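Long-range contacts in outer membrane protein Omp121 (Bacteroides thetaiotaomicron, PDB 5FQ8), which probably takes up nutrients across the bacterial outer membrane as a TonB-dependent beta-barrel transporter with an internal plug domain: residues Gln450-Arg455 with Arg485-Gln490; Tyr124-Gly129 with Asn377-Glu382; Gly442-Tyr447 with Val494-Ile499; Ser641-Thr646 with Asp673-Ser678; Gly70-Ser75 with Ser85-Gly90. One frame throughout, in Å; residues are numbered along the deposited sequence.

Interaction 1 (Gln450-Arg455 with Arg485-Gln490); sequences QITRRR and RKVSYQ
Gln450 reaches across to Tyr489 with its side-chain amide. Its CG is anti to the backbone N (chi1 -176°) and the chain beyond is extended. Gln450 NE2 lies over one face of the Tyr489 ring, toward its rim, 3.2 Å from Tyr489 CG. The amide and ring planes stand 52° apart. His517 meets the same tyrosine ring. Ile451 and Gln490 form a hydrogen-bonded pair, with Ile451 N to Gln490 O at 3.2 Å. Thr452 faces Tyr489 in a non-hydrogen-bonded pair. The methyl Thr452 CG2 lies 3.9 Å from Tyr489 CB.

The two segments run antiparallel, 169° apart. They belong to the hairpin of strands 446-469 and 472-495, one step in the antiparallel meander of a TonB-dependent receptor barrel.

Arg453 N donates to Ser488 O at 2.7 Å, and Ser488 N returns the bond to Arg453 O. The Arg453 guanidinium leaves this pair and makes a salt bridge with Glu380 of the second subunit. Arg454 runs alongside Val487. Val487 CG2 sits over one face of the guanidinium, 3.7 Å from Arg454 NH1. The Arg454 side chain also touches Asn110 and Ser112. Arg455 N binds Lys486 O at 2.7 Å, and Lys486 N binds Arg455 O. The nearest atoms of the Arg455 side chain and a bound detergent are about 3 Å apart.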
# COMPACT_ATOMS: atom_id res chain seq x y z
N GLN B 450 -6.44 5.39 3.33
CA GLN B 450 -7.63 4.82 2.71
C GLN B 450 -8.54 5.95 2.26
O GLN B 450 -8.65 6.96 2.95
CB GLN B 450 -8.35 3.89 3.67
CG GLN B 450 -9.52 3.20 3.06
CD GLN B 450 -10.37 2.50 4.08
OE1 GLN B 450 -9.90 2.19 5.17
NE2 GLN B 450 -11.62 2.25 3.75
N ILE B 451 -9.16 5.79 1.11
CA ILE B 451 -10.09 6.78 0.60
C ILE B 451 -11.39 6.06 0.37
O ILE B 451 -11.47 5.14 -0.45
CB ILE B 451 -9.59 7.45 -0.69
CG1 ILE B 451 -8.47 8.42 -0.39
CG2 ILE B 451 -10.69 8.19 -1.38
CD1 ILE B 451 -8.13 9.23 -1.53
N THR B 452 -12.42 6.43 1.12
CA THR B 452 -13.72 5.81 0.96
C THR B 452 -14.60 6.71 0.13
O THR B 452 -14.46 7.93 0.17
CB THR B 452 -14.38 5.52 2.31
OG1 THR B 452 -13.39 5.14 3.27
CG2 THR B 452 -15.36 4.40 2.16
N ARG B 453 -15.48 6.11 -0.64
CA ARG B 453 -16.44 6.84 -1.45
C ARG B 453 -17.78 6.19 -1.25
O ARG B 453 -17.96 5.01 -1.60
CB ARG B 453 -16.05 6.84 -2.93
CG ARG B 453 -14.86 7.68 -3.28
CD ARG B 453 -14.65 7.66 -4.78
NE ARG B 453 -15.79 8.17 -5.54
CZ ARG B 453 -16.14 7.70 -6.73
NH1 ARG B 453 -15.45 6.71 -7.26
NH2 ARG B 453 -17.17 8.21 -7.38
N ARG B 454 -18.72 6.93 -0.68
CA ARG B 454 -20.08 6.48 -0.43
C ARG B 454 -21.05 7.25 -1.29
O ARG B 454 -20.84 8.43 -1.57
CB ARG B 454 -20.46 6.69 1.03
CG ARG B 454 -20.09 5.57 1.92
CD ARG B 454 -20.41 5.87 3.35
NE ARG B 454 -19.64 4.99 4.20
CZ ARG B 454 -19.88 3.70 4.36
NH1 ARG B 454 -20.89 3.12 3.72
NH2 ARG B 454 -19.11 2.98 5.15
N ARG B 455 -22.13 6.60 -1.68
CA ARG B 455 -23.11 7.29 -2.51
C ARG B 455 -24.45 6.59 -2.47
O ARG B 455 -24.54 5.39 -2.74
CB ARG B 455 -22.58 7.39 -3.94
CG ARG B 455 -23.47 8.08 -4.92
CD ARG B 455 -22.67 8.49 -6.13
NE ARG B 455 -23.49 9.23 -7.08
CZ ARG B 455 -24.04 8.71 -8.16
NH1 ARG B 455 -23.85 7.43 -8.45
NH2 ARG B 455 -24.77 9.47 -8.96
N ARG B 485 -27.59 2.28 -3.25
CA ARG B 485 -26.56 2.60 -2.27
C ARG B 485 -25.25 1.96 -2.70
O ARG B 485 -25.23 0.79 -3.09
CB ARG B 485 -26.98 2.12 -0.87
CG ARG B 485 -28.16 2.89 -0.30
CD ARG B 485 -28.49 2.49 1.12
NE ARG B 485 -29.43 1.38 1.14
CZ ARG B 485 -29.60 0.60 2.19
NH1 ARG B 485 -28.89 0.83 3.28
NH2 ARG B 485 -30.46 -0.40 2.15
N LYS B 486 -24.17 2.73 -2.65
CA LYS B 486 -22.88 2.27 -3.15
C LYS B 486 -21.79 2.75 -2.22
O LYS B 486 -21.80 3.89 -1.77
CB LYS B 486 -22.63 2.78 -4.57
CG LYS B 486 -21.30 2.38 -5.19
CD LYS B 486 -21.14 3.01 -6.56
CE LYS B 486 -19.87 2.55 -7.24
NZ LYS B 486 -19.58 3.27 -8.51
N VAL B 487 -20.86 1.87 -1.91
CA VAL B 487 -19.68 2.24 -1.16
C VAL B 487 -18.50 1.59 -1.85
O VAL B 487 -18.62 0.50 -2.41
CB VAL B 487 -19.79 1.84 0.32
CG1 VAL B 487 -20.19 0.41 0.44
CG2 VAL B 487 -18.50 2.06 1.04
N SER B 488 -17.37 2.30 -1.88
CA SER B 488 -16.13 1.71 -2.35
C SER B 488 -15.00 2.38 -1.60
O SER B 488 -15.17 3.45 -1.03
CB SER B 488 -15.97 1.85 -3.86
OG SER B 488 -15.45 3.10 -4.26
N TYR B 489 -13.84 1.74 -1.58
CA TYR B 489 -12.68 2.39 -1.01
C TYR B 489 -11.43 1.83 -1.68
O TYR B 489 -11.49 0.88 -2.45
CB TYR B 489 -12.59 2.23 0.52
CG TYR B 489 -12.36 0.83 1.02
CD1 TYR B 489 -11.10 0.25 0.98
CD2 TYR B 489 -13.39 0.10 1.58
CE1 TYR B 489 -10.89 -1.01 1.45
CE2 TYR B 489 -13.18 -1.16 2.05
CZ TYR B 489 -11.93 -1.71 1.98
OH TYR B 489 -11.72 -2.98 2.45
N GLN B 490 -10.31 2.46 -1.36
CA GLN B 490 -9.00 2.05 -1.85
C GLN B 490 -8.01 2.17 -0.72
O GLN B 490 -7.77 3.27 -0.22
CB GLN B 490 -8.56 2.90 -3.04
CG GLN B 490 -7.29 2.39 -3.67
CD GLN B 490 -6.66 3.40 -4.56
OE1 GLN B 490 -7.03 4.55 -4.54
NE2 GLN B 490 -5.71 2.97 -5.35

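Interaction 2 (Tyr124-Gly129 with Asn377-Glu382); sequences YDFGNG and NEYESE
Phe126 has CG beside its own backbone N (chi1 -83°), which swings its ring against Tyr379 CB. That carbon sits almost over the centre of the Phe126 ring, with Tyr379 CB 3.4 Å from the centroid, in a CH-pi contact. Tyr379 CG stands anti to its N (chi1 -178°) and sends the tyrosine ring off beyond. The two rings are nearly parallel, with planes at 22°, but displaced so far that little of one faces the other. Tyr124 CD1 lies over the opposite face of the Phe126 ring.

Asn377 serves both aromatic residues of the 124-129 segment. Asn377 OD1 meets the edge of the phenylalanine ring, 3.2 Å from Phe126 CZ. Asn377 ND2 is 3.0 Å from Tyr124 CD2 and has a weak hydrogen bond to Thr323 OG1. The amide crosses the tyrosine side chain at about a right angle. The hydroxyl of Tyr124 is hydrogen-bonded to Lys415. Asp125 OD1 accepts from Gly127 N in an Asx turn.

The contact sets the plug domain against the barrel wall. The short, weakly bonded strand 125-128 pairs with strand 113-115, whose Val114 touches both Phe126 and Tyr379. Strand 376-394 runs between strands 306-320 and 398-417.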
# COMPACT_ATOMS: atom_id res chain seq x y z
N TYR B 124 -10.58 3.27 17.50
CA TYR B 124 -10.82 4.66 17.18
C TYR B 124 -12.22 4.76 16.60
O TYR B 124 -12.79 3.78 16.14
CB TYR B 124 -9.76 5.20 16.22
CG TYR B 124 -9.66 4.52 14.88
CD1 TYR B 124 -10.64 4.70 13.91
CD2 TYR B 124 -8.57 3.73 14.56
CE1 TYR B 124 -10.56 4.11 12.69
CE2 TYR B 124 -8.47 3.13 13.31
CZ TYR B 124 -9.48 3.33 12.39
OH TYR B 124 -9.42 2.75 11.15
N ASP B 125 -12.78 5.96 16.64
CA ASP B 125 -14.14 6.18 16.16
C ASP B 125 -14.20 7.58 15.57
O ASP B 125 -13.79 8.54 16.22
CB ASP B 125 -15.16 6.01 17.29
CG ASP B 125 -16.56 5.86 16.78
OD1 ASP B 125 -17.03 6.76 16.05
OD2 ASP B 125 -17.18 4.83 17.07
N PHE B 126 -14.69 7.69 14.35
CA PHE B 126 -14.54 8.92 13.60
C PHE B 126 -15.87 9.60 13.28
O PHE B 126 -15.87 10.66 12.65
CB PHE B 126 -13.77 8.66 12.30
CG PHE B 126 -12.28 8.65 12.45
CD1 PHE B 126 -11.66 9.43 13.39
CD2 PHE B 126 -11.50 7.83 11.66
CE1 PHE B 126 -10.28 9.42 13.52
CE2 PHE B 126 -10.13 7.80 11.79
CZ PHE B 126 -9.51 8.61 12.72
N GLY B 127 -17.00 9.02 13.67
CA GLY B 127 -18.27 9.68 13.56
C GLY B 127 -19.29 8.86 12.80
O GLY B 127 -18.96 7.88 12.14
N ASN B 128 -20.54 9.27 12.92
CA ASN B 128 -21.60 8.66 12.14
C ASN B 128 -22.38 9.72 11.37
O ASN B 128 -22.28 10.92 11.62
CB ASN B 128 -22.55 7.78 12.98
CG ASN B 128 -23.47 8.57 13.88
OD1 ASN B 128 -23.07 9.07 14.91
ND2 ASN B 128 -24.74 8.63 13.50
N GLY B 129 -23.10 9.25 10.37
CA GLY B 129 -23.57 10.14 9.32
C GLY B 129 -24.51 11.20 9.80
O GLY B 129 -24.62 12.28 9.20
N ASN B 377 -3.31 9.30 13.51
CA ASN B 377 -4.55 8.64 13.14
C ASN B 377 -5.57 9.72 12.80
O ASN B 377 -6.44 10.07 13.59
CB ASN B 377 -5.06 7.72 14.25
CG ASN B 377 -6.27 6.96 13.83
OD1 ASN B 377 -6.69 7.02 12.68
ND2 ASN B 377 -6.86 6.24 14.76
N GLU B 378 -5.48 10.23 11.58
CA GLU B 378 -6.27 11.37 11.15
C GLU B 378 -7.36 10.92 10.19
O GLU B 378 -7.24 9.88 9.54
CB GLU B 378 -5.36 12.40 10.48
CG GLU B 378 -6.00 13.73 10.18
CD GLU B 378 -5.06 14.67 9.51
OE1 GLU B 378 -4.05 15.04 10.12
OE2 GLU B 378 -5.34 15.03 8.35
N TYR B 379 -8.44 11.68 10.14
CA TYR B 379 -9.52 11.43 9.19
C TYR B 379 -10.02 12.76 8.69
O TYR B 379 -10.24 13.68 9.49
CB TYR B 379 -10.64 10.63 9.84
CG TYR B 379 -11.81 10.25 8.96
CD1 TYR B 379 -11.79 9.09 8.22
CD2 TYR B 379 -12.95 11.01 8.93
CE1 TYR B 379 -12.87 8.72 7.45
CE2 TYR B 379 -14.03 10.65 8.16
CZ TYR B 379 -13.99 9.50 7.42
OH TYR B 379 -15.06 9.14 6.65
N GLU B 380 -10.17 12.89 7.38
CA GLU B 380 -10.76 14.05 6.75
C GLU B 380 -11.87 13.57 5.83
O GLU B 380 -11.70 12.58 5.12
CB GLU B 380 -9.74 14.86 5.98
CG GLU B 380 -10.35 16.06 5.30
CD GLU B 380 -9.40 16.89 4.50
OE1 GLU B 380 -8.48 17.49 5.08
OE2 GLU B 380 -9.58 16.96 3.28
N SER B 381 -13.01 14.24 5.87
CA SER B 381 -14.17 13.80 5.11
C SER B 381 -14.84 14.99 4.44
O SER B 381 -14.89 16.08 5.01
CB SER B 381 -15.14 13.08 6.02
OG SER B 381 -16.41 12.95 5.43
N GLU B 382 -15.34 14.78 3.23
CA GLU B 382 -16.11 15.79 2.52
C GLU B 382 -17.40 15.15 2.07
O GLU B 382 -17.40 14.00 1.64
CB GLU B 382 -15.33 16.33 1.33
CG GLU B 382 -14.61 17.64 1.61
CD GLU B 382 -13.60 18.01 0.55
OE1 GLU B 382 -12.62 17.25 0.36
OE2 GLU B 382 -13.79 19.06 -0.09

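Interaction 3 (Gly442-Tyr447 with Val494-Ile499); sequences GETGQY and VNDLTI
Tyr447 and Val494 form an antiparallel hydrogen-bonded pair, and Gln446 and Asn495 the non-hydrogen-bonded pair beside it, at the end of the ladder, where one chain enters from a loop and the other leaves into one. Tyr447 N to Val494 O and Val494 N to Tyr447 O both measure 3.0 Å. Two further bonds carry the pairing into the loops. Leu497 N donates to Thr444 O at 2.9 Å. Asp496 N donates to Gly445 O from above the carbonyl plane.

The side chains of Gln446 and Asn495 run next to each other, with amide planes 36° apart. Asn495 OD1 is 3.5 Å from Gln446 CG. Both amide nitrogens, Gln446 NE2 and Asn495 ND2, bond to Glu493, which holds the two groups together. A water binds Thr444 OG1 and donates to Gly445 O at 2.6 Å and to Asn495 OD1 at 3.3 Å. Leu497 packs its CG on the bare Gly445 CA at 3.7 Å, where a side chain would run into it. Gln516 of the second subunit packs on Tyr447.

Asp496 has CG anti to its backbone N (chi1 -153°) and lies against Thr444, with Asp496 CG to Thr444 CB at 3.8 Å. Replacing Asp496 by an alanine removes the carboxylate and would probably leave a gap beside Thr444 CB.

Around the contact, Gln446 bonds through its backbone to Lys417, at the end of strand 398-417. Asn495 O is bonded by Ser508 in the loop before strand 513-534.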
# COMPACT_ATOMS: atom_id res chain seq x y z
N GLY B 442 8.38 -6.06 16.91
CA GLY B 442 9.14 -5.52 15.80
C GLY B 442 8.39 -4.30 15.34
O GLY B 442 7.61 -4.33 14.40
N GLU B 443 8.59 -3.22 16.06
CA GLU B 443 7.90 -1.97 15.76
C GLU B 443 8.79 -1.23 14.78
O GLU B 443 9.66 -0.45 15.15
CB GLU B 443 7.64 -1.18 17.04
CG GLU B 443 6.60 -1.79 17.94
CD GLU B 443 5.20 -1.68 17.39
OE1 GLU B 443 4.96 -0.72 16.64
OE2 GLU B 443 4.36 -2.54 17.69
N THR B 444 8.57 -1.50 13.50
CA THR B 444 9.43 -0.99 12.44
C THR B 444 8.78 0.10 11.63
O THR B 444 9.27 0.45 10.56
CB THR B 444 9.87 -2.13 11.52
OG1 THR B 444 8.74 -2.93 11.16
CG2 THR B 444 10.87 -3.00 12.20
N GLY B 445 7.69 0.65 12.12
CA GLY B 445 6.97 1.68 11.40
C GLY B 445 5.88 1.13 10.52
O GLY B 445 5.91 -0.02 10.08
N GLN B 446 4.89 1.96 10.25
CA GLN B 446 3.79 1.58 9.39
C GLN B 446 3.05 2.84 9.01
O GLN B 446 3.01 3.80 9.78
CB GLN B 446 2.87 0.60 10.09
CG GLN B 446 1.70 0.17 9.28
CD GLN B 446 0.76 -0.68 10.08
OE1 GLN B 446 0.75 -0.62 11.30
NE2 GLN B 446 -0.01 -1.51 9.40
N TYR B 447 2.50 2.85 7.81
CA TYR B 447 1.74 4.00 7.33
C TYR B 447 0.71 3.51 6.34
O TYR B 447 1.06 2.86 5.36
CB TYR B 447 2.65 5.03 6.68
CG TYR B 447 1.86 6.13 6.03
CD1 TYR B 447 1.29 7.12 6.79
CD2 TYR B 447 1.67 6.16 4.66
CE1 TYR B 447 0.57 8.13 6.21
CE2 TYR B 447 0.94 7.17 4.07
CZ TYR B 447 0.39 8.15 4.85
OH TYR B 447 -0.34 9.17 4.29
N VAL B 494 2.18 0.53 3.87
CA VAL B 494 3.59 0.15 3.79
C VAL B 494 4.10 -0.05 5.20
O VAL B 494 3.71 0.66 6.13
CB VAL B 494 4.47 1.20 3.07
CG1 VAL B 494 4.18 1.21 1.61
CG2 VAL B 494 4.27 2.54 3.68
N ASN B 495 5.00 -1.00 5.35
CA ASN B 495 5.59 -1.27 6.65
C ASN B 495 7.09 -1.03 6.58
O ASN B 495 7.67 -0.85 5.52
CB ASN B 495 5.30 -2.70 7.09
CG ASN B 495 3.89 -2.86 7.61
OD1 ASN B 495 3.64 -2.75 8.82
ND2 ASN B 495 2.95 -3.08 6.71
N ASP B 496 7.70 -0.98 7.76
CA ASP B 496 9.15 -0.93 7.86
C ASP B 496 9.69 0.31 7.16
O ASP B 496 10.19 0.26 6.04
CB ASP B 496 9.76 -2.23 7.30
CG ASP B 496 11.08 -2.55 7.91
OD1 ASP B 496 11.92 -1.63 8.05
OD2 ASP B 496 11.29 -3.73 8.26
N LEU B 497 9.57 1.44 7.86
CA LEU B 497 9.84 2.74 7.25
C LEU B 497 11.33 2.98 7.12
O LEU B 497 12.10 2.69 8.03
CB LEU B 497 9.19 3.84 8.08
CG LEU B 497 7.70 3.62 8.31
CD1 LEU B 497 7.13 4.73 9.16
CD2 LEU B 497 6.99 3.53 6.98
N THR B 498 11.74 3.52 5.97
CA THR B 498 13.17 3.72 5.75
C THR B 498 13.69 4.87 6.60
O THR B 498 14.57 4.69 7.44
CB THR B 498 13.45 3.95 4.28
OG1 THR B 498 13.11 2.79 3.53
CG2 THR B 498 14.90 4.23 4.08
N ILE B 499 13.17 6.07 6.37
CA ILE B 499 13.34 7.20 7.28
C ILE B 499 12.34 7.01 8.41
O ILE B 499 11.14 6.92 8.15
CB ILE B 499 13.16 8.54 6.56
CG1 ILE B 499 14.36 8.82 5.69
CG2 ILE B 499 13.05 9.66 7.55
CD1 ILE B 499 14.06 9.69 4.59
O HOH W 1 6.27 -2.46 10.74

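Interaction 4 (Ser641-Thr646 with Asp673-Ser678); sequences SPEMTT and DKQIFS
Glu643 and Gln675 extend in parallel fashion, one beside the other. Glu643 CG is anti to the backbone N (chi1 161°) and the chain is extended, which brings Glu643 OE1 to 3.2 Å from Gln675 CB. The aliphatic part of Glu643 also passes the backbone, with CG 3.3 Å from Asp673 O. Next to it, Met644 and Asp673 form an antiparallel hydrogen-bonded pair. Met644 N to Asp673 O is 3.1 Å, and Asp673 N to Met644 O is 2.9 Å. On the loop side, Lys674 CB meets Pro642 O at 3.3 Å, and Ile676 CD1 meets Ser641 O at 3.4 Å.

The next shell fixes these groups. Asn596 donates to Glu643 OE1, and Gln675 NE2 bonds to Ser92 O. Asn693 bonds both Ser641 N and Lys674 O, so it ties the two segments together. Putting an alanine in place of Glu643 takes away the carboxylate and is likely to leave Asn596 ND2 without its mate and a gap beside Gln675.

Lys674 NZ comes from above the carboxylate plane, 2.9 Å from Asp673 OD2, in a salt bridge. The aspartate is probably balanced by this lysine. The hydrogen bond from Asn596 may ease the cost of burying the Glu643 carboxylate.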
# COMPACT_ATOMS: atom_id res chain seq x y z
N SER B 641 -35.12 -16.40 2.14
CA SER B 641 -36.38 -15.69 2.00
C SER B 641 -36.26 -14.36 2.73
O SER B 641 -35.35 -14.17 3.54
CB SER B 641 -37.53 -16.51 2.58
OG SER B 641 -37.28 -16.74 3.95
N PRO B 642 -37.16 -13.41 2.47
CA PRO B 642 -37.01 -12.08 3.06
C PRO B 642 -37.22 -12.10 4.57
O PRO B 642 -37.71 -13.05 5.15
CB PRO B 642 -38.10 -11.26 2.38
CG PRO B 642 -38.41 -12.01 1.15
CD PRO B 642 -38.24 -13.44 1.48
N GLU B 643 -36.82 -11.00 5.20
CA GLU B 643 -37.09 -10.79 6.61
C GLU B 643 -38.44 -10.11 6.79
O GLU B 643 -38.87 -9.32 5.95
CB GLU B 643 -35.98 -9.94 7.24
CG GLU B 643 -36.36 -9.27 8.56
CD GLU B 643 -35.25 -8.43 9.18
OE1 GLU B 643 -34.07 -8.77 9.01
OE2 GLU B 643 -35.57 -7.42 9.84
N MET B 644 -39.11 -10.44 7.87
CA MET B 644 -40.42 -9.87 8.16
C MET B 644 -40.46 -9.54 9.64
O MET B 644 -40.31 -10.44 10.47
CB MET B 644 -41.54 -10.83 7.78
CG MET B 644 -42.84 -10.16 7.48
SD MET B 644 -42.73 -9.09 6.06
CE MET B 644 -42.10 -10.20 4.84
N THR B 645 -40.62 -8.27 9.97
CA THR B 645 -40.89 -7.85 11.33
C THR B 645 -42.38 -7.62 11.48
O THR B 645 -43.00 -6.94 10.66
CB THR B 645 -40.13 -6.57 11.69
OG1 THR B 645 -38.73 -6.82 11.67
CG2 THR B 645 -40.52 -6.12 13.07
N THR B 646 -42.97 -8.21 12.52
CA THR B 646 -44.37 -8.00 12.87
C THR B 646 -44.45 -7.38 14.25
O THR B 646 -43.76 -7.82 15.17
CB THR B 646 -45.17 -9.29 12.86
OG1 THR B 646 -44.82 -10.07 11.71
CG2 THR B 646 -46.64 -8.98 12.81
N ASP B 673 -38.40 -11.66 12.26
CA ASP B 673 -38.26 -13.04 11.82
C ASP B 673 -37.47 -13.13 10.52
O ASP B 673 -37.40 -12.18 9.75
CB ASP B 673 -39.62 -13.70 11.63
CG ASP B 673 -39.56 -15.20 11.73
OD1 ASP B 673 -38.62 -15.70 12.36
OD2 ASP B 673 -40.43 -15.87 11.17
N LYS B 674 -36.92 -14.31 10.28
CA LYS B 674 -36.21 -14.64 9.04
C LYS B 674 -35.12 -13.64 8.69
O LYS B 674 -34.80 -13.46 7.52
CB LYS B 674 -37.18 -14.79 7.86
CG LYS B 674 -38.41 -15.63 8.13
CD LYS B 674 -38.07 -17.00 8.67
CE LYS B 674 -39.22 -17.98 8.48
NZ LYS B 674 -40.55 -17.32 8.62
N GLN B 675 -34.54 -12.98 9.67
CA GLN B 675 -33.43 -12.07 9.39
C GLN B 675 -32.23 -12.85 8.87
O GLN B 675 -31.78 -13.82 9.49
CB GLN B 675 -33.09 -11.30 10.66
CG GLN B 675 -31.64 -11.20 11.03
CD GLN B 675 -31.47 -10.74 12.46
OE1 GLN B 675 -30.37 -10.46 12.91
NE2 GLN B 675 -32.57 -10.65 13.17
N ILE B 676 -31.73 -12.44 7.70
CA ILE B 676 -30.59 -13.11 7.10
C ILE B 676 -29.32 -12.76 7.86
O ILE B 676 -29.01 -11.59 8.08
CB ILE B 676 -30.45 -12.73 5.62
CG1 ILE B 676 -31.57 -13.33 4.79
CG2 ILE B 676 -29.17 -13.23 5.10
CD1 ILE B 676 -32.62 -12.37 4.44
N PHE B 677 -28.55 -13.77 8.22
CA PHE B 677 -27.43 -13.58 9.12
C PHE B 677 -26.41 -14.67 8.85
O PHE B 677 -26.77 -15.80 8.51
CB PHE B 677 -27.92 -13.62 10.57
CG PHE B 677 -26.83 -13.61 11.58
CD1 PHE B 677 -26.15 -12.45 11.87
CD2 PHE B 677 -26.51 -14.74 12.27
CE1 PHE B 677 -25.16 -12.43 12.80
CE2 PHE B 677 -25.52 -14.74 13.20
CZ PHE B 677 -24.84 -13.57 13.48
N SER B 678 -25.13 -14.33 8.97
CA SER B 678 -24.05 -15.30 8.78
C SER B 678 -23.89 -16.07 10.07
O SER B 678 -23.11 -15.72 10.95
CB SER B 678 -22.77 -14.60 8.38
OG SER B 678 -22.80 -14.25 7.00

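Interaction 5 (Gly70-Ser75 with Ser85-Gly90); sequences GVQISS and SVIIRG
Val86 and Ile73 pack side by side at the apolar centre, with Ile73 CG1 3.6 Å from Val86 CG2. Val71 continues the patch on the same face of the ladder. Val71 CG1 lies 4.0 Å from Val86 CG1, and Val71 CG2 lies 4.0 Å from Ile88 CG1. With CG1 opposite the backbone N (chi1 -179°), Val71 sets one methyl toward Val86 and the other toward Ile88. Ile143 covers Val71 and Ile88 from strand 138-144, and Leu64 touches Ile73.

On the other face Gln72 runs beside Ile87. The extended chain brings Gln72 NE2 to 3.8 Å from Ile87 CD1, so the amide lies against a methyl. The backbones of this pair are joined by two hydrogen bonds, with Gln72 N to Ile87 O at 2.8 Å.

At one polar end Ser74 and Ser85 form the next hydrogen-bonded pair, and Ser74 N reaches Ser85 O at 2.9 Å. Their hydroxyls bond elsewhere, Ser74 OG to Arg824 and Ser85 OG to Asn958 O. At the other end Arg89 N donates to Gly70 O at 3.1 Å. Arg89 CB is directed away from segment 70-75, and the guanidinium forms salt bridges with Glu647, Glu649 and Glu703.

The strands run antiparallel, 166° apart. They form a two-stranded beta hairpin inside the plug domain of a TonB-dependent receptor, joined to the barrel by the salt bridges of Arg89 and by Arg824, on strand 815-825.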
# COMPACT_ATOMS: atom_id res chain seq x y z
N GLY B 70 -38.13 4.62 25.16
CA GLY B 70 -37.87 3.63 24.14
C GLY B 70 -36.79 3.98 23.14
O GLY B 70 -36.61 3.24 22.17
N VAL B 71 -36.08 5.08 23.34
CA VAL B 71 -35.06 5.55 22.42
C VAL B 71 -33.75 5.61 23.20
O VAL B 71 -33.50 6.56 23.95
CB VAL B 71 -35.41 6.90 21.79
CG1 VAL B 71 -34.32 7.32 20.82
CG2 VAL B 71 -36.73 6.80 21.06
N GLN B 72 -32.92 4.59 23.03
CA GLN B 72 -31.71 4.43 23.82
C GLN B 72 -30.56 5.09 23.07
O GLN B 72 -30.04 4.54 22.10
CB GLN B 72 -31.45 2.95 24.08
CG GLN B 72 -30.10 2.59 24.66
CD GLN B 72 -29.90 1.09 24.74
OE1 GLN B 72 -30.74 0.38 25.25
NE2 GLN B 72 -28.80 0.61 24.21
N ILE B 73 -30.17 6.28 23.51
CA ILE B 73 -29.18 7.08 22.82
C ILE B 73 -27.93 7.13 23.68
O ILE B 73 -28.00 7.45 24.86
CB ILE B 73 -29.71 8.49 22.53
CG1 ILE B 73 -30.83 8.41 21.51
CG2 ILE B 73 -28.59 9.41 22.06
CD1 ILE B 73 -31.57 9.68 21.38
N SER B 74 -26.79 6.81 23.08
CA SER B 74 -25.54 6.77 23.81
C SER B 74 -24.39 7.18 22.90
O SER B 74 -24.43 6.94 21.69
CB SER B 74 -25.27 5.38 24.39
OG SER B 74 -26.28 4.97 25.28
N SER B 75 -23.39 7.81 23.48
CA SER B 75 -22.19 8.16 22.75
C SER B 75 -21.15 7.06 22.91
O SER B 75 -21.09 6.40 23.95
CB SER B 75 -21.62 9.47 23.27
OG SER B 75 -21.23 9.31 24.62
N SER B 85 -24.82 6.24 19.25
CA SER B 85 -25.71 5.11 19.06
C SER B 85 -27.14 5.53 19.38
O SER B 85 -27.37 6.35 20.26
CB SER B 85 -25.28 3.96 19.96
OG SER B 85 -26.18 2.89 19.82
N VAL B 86 -28.09 4.97 18.63
CA VAL B 86 -29.51 5.23 18.82
C VAL B 86 -30.24 3.94 18.49
O VAL B 86 -30.36 3.58 17.32
CB VAL B 86 -30.02 6.38 17.93
CG1 VAL B 86 -31.51 6.50 18.07
CG2 VAL B 86 -29.40 7.66 18.31
N ILE B 87 -30.73 3.27 19.51
CA ILE B 87 -31.43 2.00 19.34
C ILE B 87 -32.86 2.18 19.83
O ILE B 87 -33.09 2.72 20.92
CB ILE B 87 -30.72 0.86 20.09
CG1 ILE B 87 -29.25 0.82 19.69
CG2 ILE B 87 -31.33 -0.45 19.74
CD1 ILE B 87 -28.46 -0.13 20.51
N ILE B 88 -33.82 1.75 19.03
CA ILE B 88 -35.22 2.03 19.27
C ILE B 88 -35.93 0.71 19.49
O ILE B 88 -36.03 -0.10 18.56
CB ILE B 88 -35.85 2.82 18.12
CG1 ILE B 88 -35.42 4.28 18.19
CG2 ILE B 88 -37.36 2.74 18.17
CD1 ILE B 88 -36.19 5.15 17.28
N ARG B 89 -36.41 0.50 20.71
CA ARG B 89 -37.10 -0.72 21.10
C ARG B 89 -36.20 -1.93 20.91
O ARG B 89 -36.57 -2.94 20.30
CB ARG B 89 -38.43 -0.86 20.35
CG ARG B 89 -39.45 0.15 20.83
CD ARG B 89 -40.79 0.04 20.13
NE ARG B 89 -41.78 0.96 20.69
CZ ARG B 89 -43.03 1.04 20.26
NH1 ARG B 89 -43.45 0.27 19.28
NH2 ARG B 89 -43.87 1.90 20.82
N GLY B 90 -34.98 -1.83 21.44
CA GLY B 90 -34.06 -2.94 21.46
C GLY B 90 -33.43 -3.28 20.12
O GLY B 90 -33.65 -2.65 19.09

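Along the chain the plug hairpin of interaction 5 closes first. Interaction 2 follows, then interaction 3 with interaction 1 nested inside its loop, and last interaction 4. Interactions 1 and 3 share strands 446-469 and 472-495, with centres about 27 Å apart along one hairpin. Interaction 4 joins a later barrel hairpin, strands 643-656 and 661-680, its centre about 45 Å from that of interaction 3. Interaction 5 lies within the plug, and interaction 2 joins plug to barrel wall; their centres are about 22 Å apart. Interactions 1, 2 and 3 all touch the second subunit. Interaction 4, on the barrel, and interaction 5, in the plug, are touched by no other protein chain.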